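PDB 3EWM: putative sugar kinase PH1459, which probably phosphorylates a sugar, perhaps fructose, at the expense of ATP, as a member of the PfkB family of carbohydrate kinases. Local coordinates for residues 82-91 with 102-111; 37-47 with 282-291. One frame throughout, in Å; residues are numbered along the deposited sequence.

Both interactions lie within one PfkB-family kinase chain, with centres 23 Å apart and nearest atoms about 9 Å apart, so they do not touch. Along the chain interaction 1 is nested inside the long loop closed by interaction 2, which joins helix 35-45 to a loop some 235 residues later. Interaction 1 runs from strand 79-82, at the edge of the large sheet, to the small four-stranded sheet, whose hairpin 88-93/100-103 includes the edge strand 100-103 and meets the second subunit. Interaction 2 belongs to the helical packing; there the side chain of Asn38 is about 10 Å from that of Lys190, which binds ATP. Helix 60-71 touches both Ile89 and Trp286.

Interaction 1 of 2, residues 82-91 with 102-111; sequences DEKKHTGIVF and LLYDDVAYFN
Two acids, Asp106 and Asp82, are met by the neighbouring side chains of Lys85 and Asn111, which themselves touch through Lys85 CG and Asn111 ND2; beyond the paired strands, the contact is closed by one salt bridge and one amide-to-carboxylate hydrogen bond. Lys85 NZ lies 2.6 Å from Asp106 OD2 in the salt bridge, on the syn side but well out of the carboxylate plane; a bend at chi2 (-66°) carries the chain past the Asn111 amide to reach it. Asn111 ND2 donates to Asp82 OD2 at 2.7 Å, nearly straight at 167°, using the syn lone pair, with amide and carboxylate almost coplanar. The other oxygen, OD1, takes the backbone N of Lys84 in an Asx turn, so bonds at both oxygens hold the carboxylate's rotation. With an alanine at Asp82, the Asn111 amide is likely to lose its acceptor and the Lys84 N-H the side-chain oxygen that closes the Asx turn.

Further on, Ala108 N binds His86 O, and the strands pair antiparallel: Phe91 and Leu102 exchange both backbone bonds, while Val90 faces Leu103 as a non-hydrogen-bonded pair. Ile89 CD1 sits over one face of the Tyr104 ring, 4.1 Å from its centroid, and Phe91 CE2 meets Tyr104 CE1 obliquely at 3.7 Å. The Tyr104 hydroxyl bonds to Thr87 O of the second subunit. Gly88 CA lies 3.6 Å from Tyr109 CE2, where a CB would clash. Side-chain polar bonds thus hold the turn end, backbone bonds and apolar packing the strand end, and the second subunit meets the middle and the Ile89, Tyr104 and Phe91 side.

Interaction 2 of 2, residues 37-47 with 282-291; sequences ANVAVGVSRLG and KRGAWSTPRK
Trp286 lays its indole across helix 35-45, and Val41 CG2 stands over the middle of the six-membered ring, 3.4 Å from its centroid and 8° off the normal, a CH-pi contact. The pyrrole edge of the indole turns to Asn38: NE1 donates to OD1 at 2.7 Å, with the acceptor in the ring plane although the bond is bent to 130°. One turn of helix beyond Val41, Arg45 reaches over the loop with its chain extended from CG to NE (chi3 -172°). Its NH1 binds two carbonyls, Thr288 O at 2.8 Å near the guanidinium plane and Trp286 O at 2.9 Å from above that carbonyl's plane; Lys282 NZ also donates to Thr288 O.

Where the helix ends, Arg45 O accepts from Lys291 N at 2.8 Å, and the chain leaves through a Schellman motif at Gly47. Thr288 OG1 comes to 3.2 Å from Gly42 CA, a place where a CB would collide, and a water links this hydroxyl to Asn38 O.

Second-shell groups set these side chains. Glu72 makes salt bridges to both Arg45 NE and Arg290 NH2, which probably offsets their charges where Arg45 CG lies over one face of the Arg290 guanidinium. Asp247 takes the Asn38 amide nitrogen, and Leu69 of helix 60-71 flanks Trp286. Here the loop between helices 265-279 and 291-294 is strapped along helix 35-45, a join between early and late parts of the chain within the ribokinase-like fold of the PfkB family.

Interaction 1 of 2, residues 82-91 with 102-111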
loop_
_atom_site.group_PDB
_atom_site.type_symbol
_atom_site.label_atom_id
_atom_site.label_comp_id
_atom_site.label_asym_id
_atom_site.label_seq_id
_atom_site.Cartn_x
_atom_site.Cartn_y
_atom_site.Cartn_z
ATOM N N ASP A 82 -8.643 -5.383 -11.698
ATOM C CA ASP A 82 -7.438 -6.120 -12.006
ATOM C C ASP A 82 -7.353 -7.336 -11.087
ATOM O O ASP A 82 -7.382 -7.218 -9.861
ATOM C CB ASP A 82 -6.233 -5.206 -11.825
ATOM C CG ASP A 82 -5.001 -5.720 -12.522
ATOM O OD1 ASP A 82 -4.749 -6.943 -12.481
ATOM O OD2 ASP A 82 -4.266 -4.890 -13.078
ATOM N N GLU A 83 -7.293 -8.511 -11.702
ATOM C CA GLU A 83 -7.140 -9.750 -10.952
ATOM C C GLU A 83 -5.692 -10.020 -10.553
ATOM O O GLU A 83 -5.425 -10.913 -9.755
ATOM C CB GLU A 83 -7.695 -10.924 -11.776
ATOM C CG GLU A 83 -9.181 -10.785 -12.120
ATOM C CD GLU A 83 -10.090 -10.841 -10.898
ATOM O OE1 GLU A 83 -9.643 -11.304 -9.823
ATOM O OE2 GLU A 83 -11.261 -10.424 -11.016
ATOM N N LYS A 84 -4.756 -9.260 -11.108
ATOM C CA LYS A 84 -3.340 -9.488 -10.827
ATOM C C LYS A 84 -2.644 -8.367 -10.040
ATOM O O LYS A 84 -1.516 -8.545 -9.593
ATOM C CB LYS A 84 -2.567 -9.749 -12.120
ATOM C CG LYS A 84 -3.118 -10.888 -12.975
ATOM C CD LYS A 84 -2.858 -12.212 -12.326
ATOM C CE LYS A 84 -3.213 -13.354 -13.272
ATOM N NZ LYS A 84 -3.322 -14.638 -12.520
ATOM N N LYS A 85 -3.284 -7.211 -9.898
ATOM C CA LYS A 85 -2.649 -6.114 -9.181
ATOM C C LYS A 85 -3.637 -5.622 -8.149
ATOM O O LYS A 85 -4.832 -5.726 -8.339
ATOM C CB LYS A 85 -2.220 -4.962 -10.106
ATOM C CG LYS A 85 -1.291 -5.329 -11.284
ATOM C CD LYS A 85 0.072 -5.805 -10.859
ATOM C CE LYS A 85 0.952 -6.110 -12.086
ATOM N NZ LYS A 85 2.345 -6.418 -11.644
ATOM N N HIS A 86 -3.121 -5.130 -7.036
ATOM C CA HIS A 86 -3.969 -4.608 -5.982
ATOM C C HIS A 86 -4.302 -3.160 -6.264
ATOM O O HIS A 86 -3.630 -2.496 -7.051
ATOM C CB HIS A 86 -3.288 -4.782 -4.630
ATOM C CG HIS A 86 -3.043 -6.218 -4.308
ATOM N ND1 HIS A 86 -1.792 -6.795 -4.364
ATOM C CD2 HIS A 86 -3.912 -7.221 -4.045
ATOM C CE1 HIS A 86 -1.897 -8.085 -4.100
ATOM N NE2 HIS A 86 -3.174 -8.368 -3.904
ATOM N N THR A 87 -5.365 -2.709 -5.622
ATOM C CA THR A 87 -5.824 -1.350 -5.735
ATOM C C THR A 87 -4.704 -0.386 -5.349
ATOM O O THR A 87 -3.972 -0.614 -4.382
ATOM C CB THR A 87 -7.042 -1.163 -4.828
ATOM O OG1 THR A 87 -8.116 -1.992 -5.309
ATOM C CG2 THR A 87 -7.483 0.275 -4.817
ATOM N N GLY A 88 -4.567 0.676 -6.127
ATOM C CA GLY A 88 -3.650 1.745 -5.783
ATOM C C GLY A 88 -3.786 2.207 -4.351
ATOM O O GLY A 88 -4.898 2.337 -3.809
ATOM N N ILE A 89 -2.637 2.462 -3.744
ATOM C CA ILE A 89 -2.582 3.032 -2.434
ATOM C C ILE A 89 -1.471 4.075 -2.409
ATOM O O ILE A 89 -0.439 3.968 -3.089
ATOM C CB ILE A 89 -2.333 1.971 -1.306
ATOM C CG1 ILE A 89 -1.035 1.216 -1.574
ATOM C CG2 ILE A 89 -3.577 1.036 -1.077
ATOM C CD1 ILE A 89 -0.492 0.566 -0.356
ATOM N N VAL A 90 -1.722 5.124 -1.661
ATOM C CA VAL A 90 -0.696 6.081 -1.363
ATOM C C VAL A 90 -0.830 6.492 0.092
ATOM O O VAL A 90 -1.933 6.705 0.577
ATOM C CB VAL A 90 -0.709 7.306 -2.346
ATOM C CG1 VAL A 90 -2.041 7.987 -2.353
ATOM C CG2 VAL A 90 0.422 8.321 -1.990
ATOM N N PHE A 91 0.309 6.561 0.773
ATOM C CA PHE A 91 0.383 7.067 2.138
ATOM C C PHE A 91 0.794 8.515 2.042
ATOM O O PHE A 91 1.749 8.839 1.349
ATOM C CB PHE A 91 1.392 6.258 2.940
ATOM C CG PHE A 91 1.005 4.813 3.076
ATOM C CD1 PHE A 91 0.235 4.384 4.168
ATOM C CD2 PHE A 91 1.371 3.885 2.098
ATOM C CE1 PHE A 91 -0.149 3.064 4.285
ATOM C CE2 PHE A 91 0.988 2.553 2.215
ATOM C CZ PHE A 91 0.222 2.151 3.309
ATOM N N LEU A 102 4.033 8.363 -0.010
ATOM C CA LEU A 102 4.670 7.129 -0.413
ATOM C C LEU A 102 3.639 6.431 -1.238
ATOM O O LEU A 102 2.656 5.909 -0.712
ATOM C CB LEU A 102 5.074 6.280 0.779
ATOM C CG LEU A 102 5.601 4.869 0.507
ATOM C CD1 LEU A 102 6.839 4.851 -0.432
ATOM C CD2 LEU A 102 5.907 4.222 1.843
ATOM N N LEU A 103 3.857 6.491 -2.546
ATOM C CA LEU A 103 2.929 5.939 -3.531
ATOM C C LEU A 103 3.455 4.585 -3.962
ATOM O O LEU A 103 4.623 4.458 -4.333
ATOM C CB LEU A 103 2.809 6.883 -4.728
ATOM C CG LEU A 103 1.889 6.461 -5.875
ATOM C CD1 LEU A 103 1.247 7.694 -6.472
ATOM C CD2 LEU A 103 2.668 5.651 -6.944
ATOM N N TYR A 104 2.583 3.585 -3.894
ATOM C CA TYR A 104 2.896 2.229 -4.308
ATOM C C TYR A 104 2.606 2.112 -5.796
ATOM O O TYR A 104 1.489 2.375 -6.235
ATOM C CB TYR A 104 2.105 1.224 -3.459
ATOM C CG TYR A 104 2.823 0.973 -2.163
ATOM C CD1 TYR A 104 3.020 2.010 -1.244
ATOM C CD2 TYR A 104 3.381 -0.271 -1.883
ATOM C CE1 TYR A 104 3.736 1.811 -0.092
ATOM C CE2 TYR A 104 4.081 -0.483 -0.711
ATOM C CZ TYR A 104 4.270 0.559 0.174
ATOM O OH TYR A 104 4.986 0.364 1.346
ATOM N N ASP A 105 3.624 1.767 -6.576
ATOM C CA ASP A 105 3.501 1.903 -8.012
ATOM C C ASP A 105 3.098 0.605 -8.692
ATOM O O ASP A 105 2.578 0.629 -9.787
ATOM C CB ASP A 105 4.772 2.489 -8.631
ATOM C CG ASP A 105 5.942 1.537 -8.569
ATOM O OD1 ASP A 105 6.035 0.756 -7.599
ATOM O OD2 ASP A 105 6.778 1.573 -9.495
ATOM N N ASP A 106 3.325 -0.549 -8.081
ATOM C CA ASP A 106 2.910 -1.718 -8.828
ATOM C C ASP A 106 1.524 -2.079 -8.404
ATOM O O ASP A 106 1.316 -3.027 -7.630
ATOM C CB ASP A 106 3.857 -2.901 -8.731
ATOM C CG ASP A 106 4.027 -3.568 -10.072
ATOM O OD1 ASP A 106 5.147 -3.487 -10.635
ATOM O OD2 ASP A 106 3.021 -4.089 -10.604
ATOM N N VAL A 107 0.593 -1.279 -8.908
ATOM C CA VAL A 107 -0.788 -1.324 -8.505
ATOM C C VAL A 107 -1.655 -1.261 -9.760
ATOM O O VAL A 107 -1.162 -1.000 -10.862
ATOM C CB VAL A 107 -1.140 -0.145 -7.560
ATOM C CG1 VAL A 107 -0.437 -0.308 -6.186
ATOM C CG2 VAL A 107 -0.790 1.194 -8.220
ATOM N N ALA A 108 -2.948 -1.476 -9.565
ATOM C CA ALA A 108 -3.859 -1.764 -10.653
ATOM C C ALA A 108 -3.995 -0.615 -11.640
ATOM O O ALA A 108 -4.064 -0.860 -12.853
ATOM C CB ALA A 108 -5.210 -2.152 -10.103
ATOM N N TYR A 109 -4.006 0.633 -11.147
ATOM C CA TYR A 109 -4.283 1.761 -12.056
ATOM C C TYR A 109 -3.145 2.019 -13.032
ATOM O O TYR A 109 -3.350 2.671 -14.067
ATOM C CB TYR A 109 -4.697 3.048 -11.309
ATOM C CG TYR A 109 -3.611 3.668 -10.482
ATOM C CD1 TYR A 109 -2.569 4.381 -11.078
ATOM C CD2 TYR A 109 -3.640 3.564 -9.090
ATOM C CE1 TYR A 109 -1.578 4.976 -10.318
ATOM C CE2 TYR A 109 -2.642 4.133 -8.321
ATOM C CZ TYR A 109 -1.611 4.831 -8.942
ATOM O OH TYR A 109 -0.615 5.372 -8.171
ATOM N N PHE A 110 -1.968 1.482 -12.711
ATOM C CA PHE A 110 -0.789 1.551 -13.581
ATOM C C PHE A 110 -0.730 0.384 -14.569
ATOM O O PHE A 110 0.139 0.352 -15.441
ATOM C CB PHE A 110 0.497 1.583 -12.755
ATOM C CG PHE A 110 0.887 2.945 -12.246
ATOM C CD1 PHE A 110 0.876 4.055 -13.085
ATOM C CD2 PHE A 110 1.322 3.107 -10.926
ATOM C CE1 PHE A 110 1.270 5.300 -12.631
ATOM C CE2 PHE A 110 1.743 4.366 -10.463
ATOM C CZ PHE A 110 1.713 5.456 -11.314
ATOM N N ASN A 111 -1.699 -0.525 -14.471
ATOM C CA ASN A 111 -1.761 -1.729 -15.298
ATOM C C ASN A 111 -2.884 -1.722 -16.363
ATOM O O ASN A 111 -3.407 -2.777 -16.727
ATOM C CB ASN A 111 -1.937 -2.945 -14.377
ATOM C CG ASN A 111 -1.455 -4.237 -15.003
ATOM O OD1 ASN A 111 -0.505 -4.248 -15.796
ATOM N ND2 ASN A 111 -2.079 -5.345 -14.614
HETATM O O HOH W 1 -0.180 -5.055 -7.014
HETATM O O HOH W 2 -0.541 3.838 -5.832
#

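Interaction 2 of 2, residues 37-47 with 282-291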
loop_
_atom_site.group_PDB
_atom_site.type_symbol
_atom_site.label_atom_id
_atom_site.label_comp_id
_atom_site.label_asym_id
_atom_site.label_seq_id
_atom_site.Cartn_x
_atom_site.Cartn_y
_atom_site.Cartn_z
ATOM N N ALA A 37 -10.021 11.026 -10.305
ATOM C CA ALA A 37 -11.197 10.635 -9.530
ATOM C C ALA A 37 -11.752 11.858 -8.811
ATOM O O ALA A 37 -12.965 12.058 -8.763
ATOM C CB ALA A 37 -10.837 9.577 -8.541
ATOM N N ASN A 38 -10.861 12.665 -8.234
ATOM C CA ASN A 38 -11.312 13.828 -7.481
ATOM C C ASN A 38 -11.996 14.819 -8.399
ATOM O O ASN A 38 -12.992 15.428 -8.030
ATOM C CB ASN A 38 -10.157 14.522 -6.747
ATOM C CG ASN A 38 -9.336 13.569 -5.883
ATOM O OD1 ASN A 38 -9.797 12.506 -5.485
ATOM N ND2 ASN A 38 -8.087 13.954 -5.606
ATOM N N VAL A 39 -11.433 14.998 -9.589
ATOM C CA VAL A 39 -12.024 15.883 -10.582
ATOM C C VAL A 39 -13.375 15.312 -11.040
ATOM O O VAL A 39 -14.354 16.039 -11.177
ATOM C CB VAL A 39 -11.107 16.077 -11.803
ATOM C CG1 VAL A 39 -11.838 16.902 -12.887
ATOM C CG2 VAL A 39 -9.822 16.782 -11.408
ATOM N N ALA A 40 -13.411 14.001 -11.247
ATOM C CA ALA A 40 -14.643 13.335 -11.684
ATOM C C ALA A 40 -15.756 13.560 -10.674
ATOM O O ALA A 40 -16.889 13.837 -11.059
ATOM C CB ALA A 40 -14.415 11.840 -11.882
ATOM N N VAL A 41 -15.433 13.442 -9.387
ATOM C CA VAL A 41 -16.411 13.721 -8.328
ATOM C C VAL A 41 -16.831 15.204 -8.350
ATOM O O VAL A 41 -18.020 15.513 -8.270
ATOM C CB VAL A 41 -15.869 13.279 -6.939
ATOM C CG1 VAL A 41 -16.717 13.848 -5.781
ATOM C CG2 VAL A 41 -15.791 11.761 -6.879
ATOM N N GLY A 42 -15.864 16.101 -8.502
ATOM C CA GLY A 42 -16.160 17.533 -8.621
ATOM C C GLY A 42 -17.122 17.834 -9.752
ATOM O O GLY A 42 -18.106 18.538 -9.556
ATOM N N VAL A 43 -16.841 17.283 -10.931
ATOM C CA VAL A 43 -17.717 17.424 -12.113
ATOM C C VAL A 43 -19.144 16.985 -11.809
ATOM O O VAL A 43 -20.100 17.726 -12.064
ATOM C CB VAL A 43 -17.156 16.658 -13.309
ATOM C CG1 VAL A 43 -18.168 16.577 -14.456
ATOM C CG2 VAL A 43 -15.854 17.319 -13.778
ATOM N N SER A 44 -19.273 15.795 -11.233
ATOM C CA SER A 44 -20.561 15.288 -10.799
ATOM C C SER A 44 -21.235 16.214 -9.800
ATOM O O SER A 44 -22.415 16.485 -9.920
ATOM C CB SER A 44 -20.433 13.889 -10.210
ATOM O OG SER A 44 -21.724 13.395 -9.875
ATOM N N ARG A 45 -20.480 16.719 -8.825
ATOM C CA ARG A 45 -21.050 17.622 -7.832
ATOM C C ARG A 45 -21.580 18.927 -8.411
ATOM O O ARG A 45 -22.554 19.504 -7.900
ATOM C CB ARG A 45 -20.046 17.896 -6.737
ATOM C CG ARG A 45 -19.887 16.717 -5.850
ATOM C CD ARG A 45 -19.247 17.130 -4.604
ATOM N NE ARG A 45 -18.897 16.007 -3.757
ATOM C CZ ARG A 45 -18.007 16.111 -2.789
ATOM N NH1 ARG A 45 -17.412 17.279 -2.597
ATOM N NH2 ARG A 45 -17.711 15.068 -2.027
ATOM N N LEU A 46 -20.941 19.376 -9.481
ATOM C CA LEU A 46 -21.364 20.544 -10.235
ATOM C C LEU A 46 -22.548 20.271 -11.181
ATOM O O LEU A 46 -22.962 21.161 -11.920
ATOM C CB LEU A 46 -20.177 21.082 -11.032
ATOM C CG LEU A 46 -19.006 21.529 -10.169
ATOM C CD1 LEU A 46 -17.881 22.057 -11.039
ATOM C CD2 LEU A 46 -19.473 22.592 -9.190
ATOM N N GLY A 47 -23.057 19.043 -11.163
ATOM C CA GLY A 47 -24.292 18.670 -11.880
ATOM C C GLY A 47 -24.096 18.123 -13.280
ATOM O O GLY A 47 -25.064 18.008 -14.056
ATOM N N LYS A 282 -14.523 22.667 2.904
ATOM C CA LYS A 282 -14.860 21.255 2.932
ATOM C C LYS A 282 -13.569 20.426 3.084
ATOM O O LYS A 282 -12.540 20.731 2.466
ATOM C CB LYS A 282 -15.621 20.866 1.647
ATOM C CG LYS A 282 -16.961 21.642 1.422
ATOM C CD LYS A 282 -17.602 21.364 0.053
ATOM C CE LYS A 282 -19.092 20.971 0.171
ATOM N NZ LYS A 282 -19.481 19.947 -0.877
ATOM N N ARG A 283 -13.615 19.391 3.922
ATOM C CA ARG A 283 -12.430 18.570 4.176
ATOM C C ARG A 283 -12.159 17.539 3.095
ATOM O O ARG A 283 -13.092 16.966 2.515
ATOM C CB ARG A 283 -12.565 17.837 5.509
ATOM C CG ARG A 283 -12.500 18.746 6.697
ATOM C CD ARG A 283 -12.633 17.949 7.975
ATOM N NE ARG A 283 -13.133 18.787 9.058
ATOM C CZ ARG A 283 -12.384 19.645 9.747
ATOM N NH1 ARG A 283 -11.091 19.783 9.461
ATOM N NH2 ARG A 283 -12.938 20.370 10.720
ATOM N N GLY A 284 -10.875 17.287 2.849
ATOM C CA GLY A 284 -10.451 16.138 2.050
ATOM C C GLY A 284 -10.282 16.380 0.562
ATOM O O GLY A 284 -10.466 17.506 0.057
ATOM N N ALA A 285 -9.929 15.307 -0.133
ATOM C CA ALA A 285 -9.629 15.358 -1.565
ATOM C C ALA A 285 -10.841 15.641 -2.458
ATOM O O ALA A 285 -10.675 16.076 -3.605
ATOM C CB ALA A 285 -8.925 14.069 -2.007
ATOM N N TRP A 286 -12.054 15.396 -1.946
ATOM C CA TRP A 286 -13.282 15.693 -2.693
ATOM C C TRP A 286 -14.001 16.844 -2.028
ATOM O O TRP A 286 -14.966 16.652 -1.271
ATOM C CB TRP A 286 -14.237 14.492 -2.745
ATOM C CG TRP A 286 -13.692 13.309 -3.455
ATOM C CD1 TRP A 286 -12.517 13.231 -4.149
ATOM C CD2 TRP A 286 -14.317 12.035 -3.579
ATOM N NE1 TRP A 286 -12.358 11.983 -4.677
ATOM C CE2 TRP A 286 -13.451 11.223 -4.351
ATOM C CE3 TRP A 286 -15.518 11.488 -3.103
ATOM C CZ2 TRP A 286 -13.756 9.905 -4.680
ATOM C CZ3 TRP A 286 -15.816 10.158 -3.428
ATOM C CH2 TRP A 286 -14.939 9.388 -4.205
ATOM N N SER A 287 -13.522 18.042 -2.309
ATOM C CA SER A 287 -13.985 19.209 -1.595
ATOM C C SER A 287 -14.853 20.128 -2.469
ATOM O O SER A 287 -15.332 21.151 -1.988
ATOM C CB SER A 287 -12.785 19.961 -1.019
ATOM O OG SER A 287 -12.080 20.581 -2.059
ATOM N N THR A 288 -15.084 19.751 -3.724
ATOM C CA THR A 288 -15.877 20.583 -4.634
ATOM C C THR A 288 -17.263 20.795 -4.018
ATOM O O THR A 288 -17.901 19.830 -3.630
ATOM C CB THR A 288 -16.072 19.915 -6.004
ATOM O OG1 THR A 288 -14.796 19.627 -6.577
ATOM C CG2 THR A 288 -16.895 20.815 -6.953
ATOM N N PRO A 289 -17.716 22.051 -3.925
ATOM C CA PRO A 289 -19.079 22.297 -3.453
ATOM C C PRO A 289 -20.116 21.776 -4.443
ATOM O O PRO A 289 -19.832 21.617 -5.626
ATOM C CB PRO A 289 -19.145 23.816 -3.352
ATOM C CG PRO A 289 -18.125 24.296 -4.378
ATOM C CD PRO A 289 -17.004 23.313 -4.213
ATOM N N ARG A 290 -21.311 21.517 -3.942
ATOM C CA ARG A 290 -22.394 21.046 -4.779
ATOM C C ARG A 290 -23.020 22.194 -5.564
ATOM O O ARG A 290 -23.020 23.353 -5.112
ATOM C CB ARG A 290 -23.437 20.329 -3.921
ATOM C CG ARG A 290 -22.810 19.232 -3.065
ATOM C CD ARG A 290 -23.776 18.141 -2.696
ATOM N NE ARG A 290 -23.059 16.869 -2.678
ATOM C CZ ARG A 290 -22.988 16.026 -3.710
ATOM N NH1 ARG A 290 -23.606 16.284 -4.861
ATOM N NH2 ARG A 290 -22.295 14.910 -3.583
ATOM N N LYS A 291 -23.534 21.857 -6.744
ATOM C CA LYS A 291 -24.299 22.767 -7.570
ATOM C C LYS A 291 -25.312 23.573 -6.739
ATOM O O LYS A 291 -25.401 24.800 -6.878
ATOM C CB LYS A 291 -25.012 21.976 -8.674
ATOM C CG LYS A 291 -25.943 22.804 -9.508
ATOM C CD LYS A 291 -26.329 22.088 -10.776
ATOM C CE LYS A 291 -27.292 22.931 -11.578
ATOM N NZ LYS A 291 -27.426 22.457 -12.980
HETATM O O HOH W 3 -13.740 17.225 -5.784
HETATM O O HOH W 4 -16.263 14.460 0.348
HETATM O O HOH W 5 -24.702 18.246 -6.967
HETATM O O HOH W 6 -24.814 21.434 -13.891
#